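Local coordinates for protein PA0821 (Pseudomonas aeruginosa, PDB 7DRG) that probably acts as the immunity protein (antitoxin) that protects the bacterium from a type VI secretion effector with a putative VRR-NUC nuclease domain, at residues Glu105-Thr114 with Trp125-Trp135; Met139-Glu147 with Ala213-Phe222. One frame throughout, in Å; residues are numbered along the deposited sequence.

Contacts 1 and 2 meet through strand 126-131, which pairs with strand 109-114 on one edge and with strand 144-151 on the other. The first pairing is contact 1; strand 144-151 enters contact 2, and the two contacts have their centres about 12 Å apart. Asp128 N lies 2.7 Å from Glu147 O, a probable hydrogen bond between the neighbouring strands; just past strand 126-131, Lys132 N probably bonds to the side-chain OG of Ser144, 2.9 Å away. Helix 134-139 leads along the chain from one contact to the other. Both belong to the region assigned to the immunity family, on the same side of the chain's centre.

Contact 1: residues Glu105-Thr114 with Trp125-Trp135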
loop_
_atom_site.group_PDB
_atom_site.type_symbol
_atom_site.label_atom_id
_atom_site.label_comp_id
_atom_site.label_asym_id
_atom_site.label_seq_id
_atom_site.Cartn_x
_atom_site.Cartn_y
_atom_site.Cartn_z
ATOM N N GLU B 105 -9.146 -3.781 -43.890
ATOM C CA GLU B 105 -8.254 -2.817 -43.258
ATOM C C GLU B 105 -8.992 -1.811 -42.387
ATOM O O GLU B 105 -8.372 -1.209 -41.505
ATOM C CB GLU B 105 -7.432 -2.083 -44.317
ATOM C CG GLU B 105 -8.254 -1.277 -45.306
ATOM C CD GLU B 105 -8.487 -2.011 -46.619
ATOM O OE1 GLU B 105 -8.362 -3.256 -46.652
ATOM O OE2 GLU B 105 -8.784 -1.333 -47.628
ATOM N N ASP B 106 -10.294 -1.618 -42.595
ATOM C CA ASP B 106 -11.047 -0.671 -41.784
ATOM C C ASP B 106 -11.717 -1.303 -40.571
ATOM O O ASP B 106 -12.385 -0.592 -39.813
ATOM C CB ASP B 106 -12.095 0.045 -42.643
ATOM C CG ASP B 106 -11.488 1.139 -43.492
ATOM O OD1 ASP B 106 -10.555 1.815 -43.006
ATOM O OD2 ASP B 106 -11.935 1.322 -44.641
ATOM N N ASP B 107 -11.550 -2.604 -40.355
ATOM C CA ASP B 107 -12.041 -3.213 -39.128
ATOM C C ASP B 107 -11.035 -3.026 -37.996
ATOM O O ASP B 107 -9.826 -2.918 -38.223
ATOM C CB ASP B 107 -12.320 -4.701 -39.339
ATOM C CG ASP B 107 -13.547 -4.943 -40.193
ATOM O OD1 ASP B 107 -14.590 -4.305 -39.935
ATOM O OD2 ASP B 107 -13.466 -5.767 -41.125
ATOM N N HIS B 108 -11.553 -2.965 -36.773
ATOM C CA HIS B 108 -10.737 -2.842 -35.571
ATOM C C HIS B 108 -10.401 -4.233 -35.048
ATOM O O HIS B 108 -11.292 -5.068 -34.876
ATOM C CB HIS B 108 -11.489 -2.020 -34.516
ATOM C CG HIS B 108 -10.951 -2.143 -33.122
ATOM N ND1 HIS B 108 -9.671 -1.766 -32.773
ATOM C CD2 HIS B 108 -11.539 -2.572 -31.979
ATOM C CE1 HIS B 108 -9.489 -1.971 -31.481
ATOM N NE2 HIS B 108 -10.608 -2.458 -30.974
ATOM N N LEU B 109 -9.117 -4.496 -34.820
ATOM C CA LEU B 109 -8.728 -5.779 -34.247
ATOM C C LEU B 109 -8.998 -5.754 -32.753
ATOM O O LEU B 109 -8.479 -4.888 -32.044
ATOM C CB LEU B 109 -7.253 -6.070 -34.491
ATOM C CG LEU B 109 -6.760 -6.020 -35.926
ATOM C CD1 LEU B 109 -5.427 -6.718 -35.990
ATOM C CD2 LEU B 109 -7.781 -6.649 -36.843
ATOM N N SER B 110 -9.791 -6.710 -32.270
ATOM C CA SER B 110 -10.082 -6.800 -30.837
ATOM C C SER B 110 -10.191 -8.281 -30.487
ATOM O O SER B 110 -11.187 -8.926 -30.826
ATOM C CB SER B 110 -11.360 -6.046 -30.484
ATOM O OG SER B 110 -11.635 -6.131 -29.094
ATOM N N PHE B 111 -9.161 -8.814 -29.829
ATOM C CA PHE B 111 -9.124 -10.221 -29.445
ATOM C C PHE B 111 -8.400 -10.325 -28.119
ATOM O O PHE B 111 -7.216 -9.982 -28.034
ATOM C CB PHE B 111 -8.400 -11.082 -30.489
ATOM C CG PHE B 111 -9.016 -11.033 -31.856
ATOM C CD1 PHE B 111 -10.090 -11.848 -32.175
ATOM C CD2 PHE B 111 -8.508 -10.182 -32.828
ATOM C CE1 PHE B 111 -10.653 -11.809 -33.434
ATOM C CE2 PHE B 111 -9.075 -10.133 -34.092
ATOM C CZ PHE B 111 -10.148 -10.948 -34.393
ATOM N N CYS B 112 -9.089 -10.813 -27.096
ATOM C CA CYS B 112 -8.478 -10.980 -25.781
ATOM C C CYS B 112 -8.752 -12.394 -25.286
ATOM O O CYS B 112 -9.875 -12.703 -24.876
ATOM C CB CYS B 112 -9.008 -9.942 -24.799
ATOM S SG CYS B 112 -8.204 -10.063 -23.200
ATOM N N TYR B 113 -7.727 -13.246 -25.332
ATOM C CA TYR B 113 -7.811 -14.604 -24.815
ATOM C C TYR B 113 -7.356 -14.603 -23.366
ATOM O O TYR B 113 -6.278 -14.082 -23.051
ATOM C CB TYR B 113 -6.922 -15.556 -25.614
ATOM C CG TYR B 113 -7.331 -15.774 -27.054
ATOM C CD1 TYR B 113 -6.871 -14.933 -28.063
ATOM C CD2 TYR B 113 -8.152 -16.836 -27.404
ATOM C CE1 TYR B 113 -7.225 -15.152 -29.397
ATOM C CE2 TYR B 113 -8.506 -17.063 -28.737
ATOM C CZ TYR B 113 -8.046 -16.213 -29.714
ATOM O OH TYR B 113 -8.396 -16.438 -31.025
ATOM N N THR B 114 -8.169 -15.190 -22.489
ATOM C CA THR B 114 -7.850 -15.228 -21.065
ATOM C C THR B 114 -7.972 -16.653 -20.543
ATOM O O THR B 114 -8.480 -17.548 -21.218
ATOM C CB THR B 114 -8.756 -14.298 -20.247
ATOM O OG1 THR B 114 -10.096 -14.810 -20.239
ATOM C CG2 THR B 114 -8.750 -12.882 -20.805
ATOM N N TRP B 125 -2.708 -16.445 -17.953
ATOM C CA TRP B 125 -2.411 -16.578 -19.373
ATOM C C TRP B 125 -3.234 -15.545 -20.130
ATOM O O TRP B 125 -4.443 -15.430 -19.902
ATOM C CB TRP B 125 -2.757 -17.973 -19.894
ATOM C CG TRP B 125 -1.967 -19.115 -19.316
ATOM C CD1 TRP B 125 -2.294 -19.871 -18.234
ATOM C CD2 TRP B 125 -0.745 -19.661 -19.835
ATOM N NE1 TRP B 125 -1.343 -20.844 -18.031
ATOM C CE2 TRP B 125 -0.381 -20.735 -19.000
ATOM C CE3 TRP B 125 0.080 -19.337 -20.914
ATOM C CZ2 TRP B 125 0.774 -21.488 -19.209
ATOM C CZ3 TRP B 125 1.227 -20.089 -21.126
ATOM C CH2 TRP B 125 1.560 -21.153 -20.275
ATOM N N LEU B 126 -2.585 -14.800 -21.019
ATOM C CA LEU B 126 -3.242 -13.713 -21.735
ATOM C C LEU B 126 -2.644 -13.584 -23.126
ATOM O O LEU B 126 -1.428 -13.708 -23.297
ATOM C CB LEU B 126 -3.076 -12.384 -20.991
ATOM C CG LEU B 126 -3.531 -11.126 -21.733
ATOM C CD1 LEU B 126 -5.036 -11.008 -21.641
ATOM C CD2 LEU B 126 -2.835 -9.879 -21.190
ATOM N N PHE B 127 -3.498 -13.327 -24.118
ATOM C CA PHE B 127 -3.035 -12.888 -25.432
ATOM C C PHE B 127 -4.063 -11.881 -25.920
ATOM O O PHE B 127 -5.205 -12.253 -26.185
ATOM C CB PHE B 127 -2.894 -14.064 -26.403
ATOM C CG PHE B 127 -2.195 -13.721 -27.693
ATOM C CD1 PHE B 127 -2.915 -13.259 -28.789
ATOM C CD2 PHE B 127 -0.822 -13.893 -27.826
ATOM C CE1 PHE B 127 -2.282 -12.967 -29.990
ATOM C CE2 PHE B 127 -0.187 -13.606 -29.043
ATOM C CZ PHE B 127 -0.907 -13.136 -30.106
ATOM N N ASP B 128 -3.664 -10.615 -26.026
ATOM C CA ASP B 128 -4.604 -9.516 -26.228
ATOM C C ASP B 128 -4.125 -8.657 -27.391
ATOM O O ASP B 128 -3.063 -8.035 -27.299
ATOM C CB ASP B 128 -4.705 -8.688 -24.940
ATOM C CG ASP B 128 -5.763 -7.601 -24.994
ATOM O OD1 ASP B 128 -6.321 -7.311 -26.069
ATOM O OD2 ASP B 128 -6.038 -7.028 -23.921
ATOM N N ILE B 129 -4.916 -8.598 -28.466
ATOM C CA ILE B 129 -4.626 -7.752 -29.619
ATOM C C ILE B 129 -5.587 -6.579 -29.622
ATOM O O ILE B 129 -6.805 -6.770 -29.534
ATOM C CB ILE B 129 -4.750 -8.518 -30.946
ATOM C CG1 ILE B 129 -3.748 -9.666 -31.008
ATOM C CG2 ILE B 129 -4.549 -7.561 -32.125
ATOM C CD1 ILE B 129 -4.075 -10.645 -32.130
ATOM N N TYR B 130 -5.045 -5.372 -29.745
ATOM C CA TYR B 130 -5.844 -4.158 -29.901
ATOM C C TYR B 130 -5.301 -3.434 -31.129
ATOM O O TYR B 130 -4.226 -2.833 -31.073
ATOM C CB TYR B 130 -5.776 -3.307 -28.637
ATOM C CG TYR B 130 -6.508 -1.989 -28.710
ATOM C CD1 TYR B 130 -7.849 -1.908 -28.393
ATOM C CD2 TYR B 130 -5.840 -0.825 -29.058
ATOM C CE1 TYR B 130 -8.519 -0.704 -28.443
ATOM C CE2 TYR B 130 -6.497 0.381 -29.111
ATOM C CZ TYR B 130 -7.837 0.432 -28.807
ATOM O OH TYR B 130 -8.512 1.632 -28.854
ATOM N N GLY B 131 -6.033 -3.505 -32.244
ATOM C CA GLY B 131 -5.504 -3.049 -33.514
ATOM C C GLY B 131 -6.301 -1.931 -34.150
ATOM O O GLY B 131 -7.509 -2.076 -34.351
ATOM N N LYS B 132 -5.642 -0.817 -34.462
ATOM C CA LYS B 132 -6.335 0.354 -34.992
ATOM C C LYS B 132 -6.791 0.118 -36.427
ATOM O O LYS B 132 -6.140 -0.587 -37.201
ATOM C CB LYS B 132 -5.431 1.584 -34.940
ATOM C CG LYS B 132 -4.820 1.845 -33.564
ATOM C CD LYS B 132 -5.903 1.937 -32.497
ATOM C CE LYS B 132 -6.713 3.207 -32.652
ATOM N NZ LYS B 132 -7.825 3.290 -31.653
ATOM N N ARG B 133 -7.914 0.745 -36.781
ATOM C CA ARG B 133 -8.421 0.694 -38.145
ATOM C C ARG B 133 -7.536 1.513 -39.077
ATOM O O ARG B 133 -6.853 2.453 -38.658
ATOM C CB ARG B 133 -9.851 1.237 -38.209
ATOM C CG ARG B 133 -10.797 0.641 -37.199
ATOM C CD ARG B 133 -12.048 1.498 -37.098
ATOM N NE ARG B 133 -12.947 1.048 -36.043
ATOM C CZ ARG B 133 -13.900 0.138 -36.219
ATOM N NH1 ARG B 133 -14.072 -0.425 -37.405
ATOM N NH2 ARG B 133 -14.680 -0.211 -35.204
ATOM N N SER B 134 -7.577 1.160 -40.367
ATOM C CA SER B 134 -6.783 1.880 -41.355
ATOM C C SER B 134 -7.042 3.383 -41.302
ATOM O O SER B 134 -6.100 4.181 -41.310
ATOM C CB SER B 134 -7.076 1.335 -42.756
ATOM O OG SER B 134 -6.499 2.156 -43.755
ATOM N N TRP B 135 -8.320 3.793 -41.257
ATOM C CA TRP B 135 -8.616 5.225 -41.259
ATOM C C TRP B 135 -8.223 5.883 -39.949
ATOM O O TRP B 135 -7.841 7.058 -39.940
ATOM C CB TRP B 135 -10.095 5.487 -41.552
ATOM C CG TRP B 135 -11.060 4.946 -40.542
ATOM C CD1 TRP B 135 -11.758 3.781 -40.635
ATOM C CD2 TRP B 135 -11.466 5.558 -39.306
ATOM N NE1 TRP B 135 -12.562 3.621 -39.538
ATOM C CE2 TRP B 135 -12.403 4.697 -38.704
ATOM C CE3 TRP B 135 -11.118 6.742 -38.643
ATOM C CZ2 TRP B 135 -13.004 4.980 -37.484
ATOM C CZ3 TRP B 135 -11.716 7.027 -37.425
ATOM C CH2 TRP B 135 -12.649 6.146 -36.853
HETATM O O HOH W 1 -7.060 -3.186 -37.628
HETATM O O HOH W 2 -15.980 -1.930 -39.582
#
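Strands 109-114 and 126-131 run antiparallel, their axes 4.6 Å apart at an angle of 167°, and form a beta hairpin in which Leu109-Gly131, Phe111-Ile129 and Tyr113-Phe127 are the hydrogen-bonded pairs. Leu109, Phe111, Tyr113, Phe127 and Ile129 share one face of the sheet, where Ile129 CG2 reaches Leu109 CB at 3.9 Å. Helices 52-69 and 96-101 cover this face. Cys112 and Asp128 point from the other, with Leu126 CD1 against the sulfur of Cys112.

At the open end of the hairpin, His108 turns its CG anti to the backbone N (chi1 163°), which carries the ring across to Tyr130. The edge of the imidazole meets the tyrosine face in an offset edge-to-face pair, planes 75° apart, with CE1 of His108 3.4 Å from CE1 of Tyr130. Arg133, extended from CG to NE, lays one guanidinium face against His108 CB, while its NH1 donates to Asp106 O over 2.9 Å within the guanidinium plane. Ser134 N, in the first turn of helix 134-139, bonds to Glu105 O at 2.7 Å. Gly131 O is gripped twice, by Leu109 N at 2.9 Å and, from the opposite face of its carbonyl plane, by His108 ND1 at 2.7 Å.

Contact 2: residues Met139-Glu147 with Ala213-Phe222; sequences MGHDLSVLE and ACLLANTPEF
Asn218 sets its CG beside the backbone N (chi1 -66°) and twists its amide about the next bond, so that both ends of the group face Leu143; Leu143 in turn swings CG away from its own N, which places CD2 against Ala217 and Phe222. The result illustrates how one side-chain amide can take both the N-H and the C=O of a single residue. Its OD1 accepts from Leu143 N at 3.0 Å, on a lone pair and with a fairly straight N-H (162°), while its ND2 donates to Leu143 O at 2.8 Å. Held through both polar atoms, the amide has its rotation fixed. A water is the second partner of OD1 and bridges it to Asp142 OD1; the other oxygen of Asp142, OD2, forms a salt bridge with Lys47. The imidazole of His141 lies almost parallel to the amide, 14° between planes, with Asn218 CB over one face of the ring.

Beyond the amide the contact turns apolar. Leu143 CD2 comes to the edge of the Phe222 ring, 4.0 Å from Phe222 CD2, and the two branches of Val145 divide their work: CG1 meets Ala213 CB and CG2 meets Ala217 CB, each at 3.8 Å. Glu147 bridges to the start of the segment through two waters, one from OE1 to Ala213 N and one from OE2 to Cys214 N; OE1 also bonds to Thr43.

Helix 213-216 and the type I turn from Leu216 to Thr219 thus pack against strand 144-151 and the residues leading into it. That strand is flanked by strands 34-46 and 126-131; Ala213 also touches Tyr45 of the former, and Cys214 touches Tyr130 of the latter.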
loop_
_atom_site.group_PDB
_atom_site.type_symbol
_atom_site.label_atom_id
_atom_site.label_comp_id
_atom_site.label_asym_id
_atom_site.label_seq_id
_atom_site.Cartn_x
_atom_site.Cartn_y
_atom_site.Cartn_z
HETATM N N MSE B 139 -5.761 9.027 -39.648
HETATM C CA MSE B 139 -6.175 10.253 -38.973
HETATM C C MSE B 139 -5.256 10.592 -37.802
HETATM O O MSE B 139 -5.411 11.635 -37.161
HETATM C CB MSE B 139 -7.624 10.152 -38.471
HETATM C CG MSE B 139 -8.688 9.971 -39.554
HETATM SE SE MSE B 139 -8.752 11.402 -40.879
HETATM C CE MSE B 139 -7.889 10.519 -42.385
ATOM N N GLY B 140 -4.307 9.703 -37.518
ATOM C CA GLY B 140 -3.309 9.935 -36.488
ATOM C C GLY B 140 -3.300 8.929 -35.355
ATOM O O GLY B 140 -2.316 8.884 -34.607
ATOM N N HIS B 141 -4.346 8.121 -35.173
ATOM C CA HIS B 141 -4.370 7.130 -34.093
ATOM C C HIS B 141 -3.845 5.802 -34.636
ATOM O O HIS B 141 -4.594 4.858 -34.890
ATOM C CB HIS B 141 -5.779 6.988 -33.529
ATOM C CG HIS B 141 -6.249 8.180 -32.751
ATOM N ND1 HIS B 141 -7.374 8.156 -31.954
ATOM C CD2 HIS B 141 -5.746 9.433 -32.652
ATOM C CE1 HIS B 141 -7.542 9.342 -31.396
ATOM N NE2 HIS B 141 -6.568 10.135 -31.805
ATOM N N ASP B 142 -2.521 5.721 -34.792
ATOM C CA ASP B 142 -1.903 4.651 -35.571
ATOM C C ASP B 142 -1.198 3.579 -34.744
ATOM O O ASP B 142 -0.617 2.660 -35.328
ATOM C CB ASP B 142 -0.913 5.243 -36.588
ATOM C CG ASP B 142 0.236 5.998 -35.936
ATOM O OD1 ASP B 142 0.263 6.117 -34.695
ATOM O OD2 ASP B 142 1.126 6.470 -36.677
ATOM N N LEU B 143 -1.245 3.647 -33.421
ATOM C CA LEU B 143 -0.455 2.754 -32.581
ATOM C C LEU B 143 -1.348 1.652 -32.022
ATOM O O LEU B 143 -2.344 1.937 -31.344
ATOM C CB LEU B 143 0.213 3.537 -31.451
ATOM C CG LEU B 143 1.332 2.796 -30.720
ATOM C CD1 LEU B 143 2.419 2.387 -31.710
ATOM C CD2 LEU B 143 1.881 3.686 -29.616
ATOM N N SER B 144 -0.997 0.404 -32.315
ATOM C CA SER B 144 -1.695 -0.770 -31.816
ATOM C C SER B 144 -0.870 -1.442 -30.717
ATOM O O SER B 144 0.287 -1.090 -30.466
ATOM C CB SER B 144 -1.982 -1.741 -32.965
ATOM O OG SER B 144 -2.825 -1.127 -33.939
ATOM N N VAL B 145 -1.481 -2.414 -30.042
ATOM C CA VAL B 145 -0.868 -3.034 -28.869
ATOM C C VAL B 145 -1.095 -4.536 -28.906
ATOM O O VAL B 145 -2.212 -4.994 -29.161
ATOM C CB VAL B 145 -1.430 -2.457 -27.551
ATOM C CG1 VAL B 145 -0.875 -3.229 -26.356
ATOM C CG2 VAL B 145 -1.118 -0.970 -27.425
ATOM N N LEU B 146 -0.039 -5.300 -28.639
ATOM C CA LEU B 146 -0.142 -6.716 -28.311
ATOM C C LEU B 146 0.358 -6.901 -26.890
ATOM O O LEU B 146 1.479 -6.493 -26.574
ATOM C CB LEU B 146 0.692 -7.583 -29.262
ATOM C CG LEU B 146 0.830 -9.054 -28.864
ATOM C CD1 LEU B 146 -0.524 -9.754 -28.824
ATOM C CD2 LEU B 146 1.756 -9.791 -29.822
ATOM N N GLU B 147 -0.458 -7.524 -26.043
ATOM C CA GLU B 147 -0.049 -7.879 -24.690
ATOM C C GLU B 147 -0.254 -9.368 -24.491
ATOM O O GLU B 147 -1.254 -9.930 -24.945
ATOM C CB GLU B 147 -0.847 -7.130 -23.617
ATOM C CG GLU B 147 -0.605 -5.653 -23.545
ATOM C CD GLU B 147 -1.000 -5.097 -22.190
ATOM O OE1 GLU B 147 -0.099 -4.669 -21.451
ATOM O OE2 GLU B 147 -2.211 -5.111 -21.855
ATOM N N ALA B 213 -2.167 -0.544 -21.620
ATOM C CA ALA B 213 -1.428 -0.031 -22.766
ATOM C C ALA B 213 -2.356 0.430 -23.884
ATOM O O ALA B 213 -2.085 1.441 -24.545
ATOM C CB ALA B 213 -0.464 -1.097 -23.282
ATOM N N CYS B 214 -3.456 -0.287 -24.114
ATOM C CA CYS B 214 -4.325 0.104 -25.220
ATOM C C CYS B 214 -5.036 1.429 -24.962
ATOM O O CYS B 214 -5.439 2.093 -25.924
ATOM C CB CYS B 214 -5.334 -1.004 -25.526
ATOM S SG CYS B 214 -6.539 -1.338 -24.248
ATOM N N LEU B 215 -5.193 1.838 -23.698
ATOM C CA LEU B 215 -5.712 3.173 -23.405
ATOM C C LEU B 215 -4.632 4.239 -23.534
ATOM O O LEU B 215 -4.942 5.389 -23.864
ATOM C CB LEU B 215 -6.301 3.238 -21.993
ATOM C CG LEU B 215 -7.433 2.293 -21.593
ATOM C CD1 LEU B 215 -8.016 2.712 -20.246
ATOM C CD2 LEU B 215 -8.503 2.249 -22.662
ATOM N N LEU B 216 -3.374 3.885 -23.263
ATOM C CA LEU B 216 -2.279 4.843 -23.360
ATOM C C LEU B 216 -1.878 5.119 -24.804
ATOM O O LEU B 216 -1.458 6.240 -25.124
ATOM C CB LEU B 216 -1.061 4.321 -22.584
ATOM C CG LEU B 216 -1.206 4.123 -21.070
ATOM C CD1 LEU B 216 0.016 3.422 -20.487
ATOM C CD2 LEU B 216 -1.431 5.467 -20.386
ATOM N N ALA B 217 -2.045 4.126 -25.684
ATOM C CA ALA B 217 -1.303 4.073 -26.943
ATOM C C ALA B 217 -1.518 5.302 -27.824
ATOM O O ALA B 217 -0.586 5.751 -28.501
ATOM C CB ALA B 217 -1.685 2.804 -27.705
ATOM N N ASN B 218 -2.734 5.841 -27.869
ATOM C CA ASN B 218 -3.013 6.929 -28.801
ATOM C C ASN B 218 -3.460 8.205 -28.097
ATOM O O ASN B 218 -4.132 9.047 -28.703
ATOM C CB ASN B 218 -4.029 6.483 -29.851
ATOM C CG ASN B 218 -3.465 5.401 -30.759
ATOM O OD1 ASN B 218 -2.616 5.669 -31.605
ATOM N ND2 ASN B 218 -3.910 4.172 -30.557
ATOM N N THR B 219 -3.083 8.363 -26.833
ATOM C CA THR B 219 -3.246 9.627 -26.142
ATOM C C THR B 219 -2.250 10.649 -26.689
ATOM O O THR B 219 -1.191 10.278 -27.202
ATOM C CB THR B 219 -3.017 9.444 -24.645
ATOM O OG1 THR B 219 -1.684 8.966 -24.427
ATOM C CG2 THR B 219 -4.010 8.449 -24.068
ATOM N N PRO B 220 -2.559 11.946 -26.584
ATOM C CA PRO B 220 -1.572 12.957 -27.001
ATOM C C PRO B 220 -0.261 12.853 -26.243
ATOM O O PRO B 220 0.798 13.180 -26.792
ATOM C CB PRO B 220 -2.281 14.288 -26.712
ATOM C CG PRO B 220 -3.727 13.951 -26.619
ATOM C CD PRO B 220 -3.799 12.558 -26.077
ATOM N N GLU B 221 -0.304 12.388 -24.995
ATOM C CA GLU B 221 0.914 12.259 -24.208
ATOM C C GLU B 221 1.879 11.234 -24.787
ATOM O O GLU B 221 3.083 11.316 -24.523
ATOM C CB GLU B 221 0.565 11.902 -22.760
ATOM C CG GLU B 221 -0.079 13.035 -21.961
ATOM C CD GLU B 221 -1.606 13.049 -22.025
ATOM O OE1 GLU B 221 -2.191 12.422 -22.934
ATOM O OE2 GLU B 221 -2.223 13.696 -21.151
ATOM N N PHE B 222 1.379 10.311 -25.594
ATOM C CA PHE B 222 2.257 9.243 -26.132
ATOM C C PHE B 222 2.939 9.647 -27.445
ATOM O O PHE B 222 3.782 8.908 -27.902
ATOM C CB PHE B 222 1.458 7.947 -26.265
ATOM C CG PHE B 222 1.952 6.777 -25.455
ATOM C CD1 PHE B 222 2.062 6.852 -24.086
ATOM C CD2 PHE B 222 2.293 5.596 -26.075
ATOM C CE1 PHE B 222 2.504 5.771 -23.349
ATOM C CE2 PHE B 222 2.757 4.524 -25.338
ATOM C CZ PHE B 222 2.852 4.612 -23.974
HETATM O O HOH W 3 -0.561 7.348 -32.148
HETATM O O HOH W 4 -0.897 -2.631 -20.098
HETATM O O HOH W 5 -3.785 -3.005 -23.190
#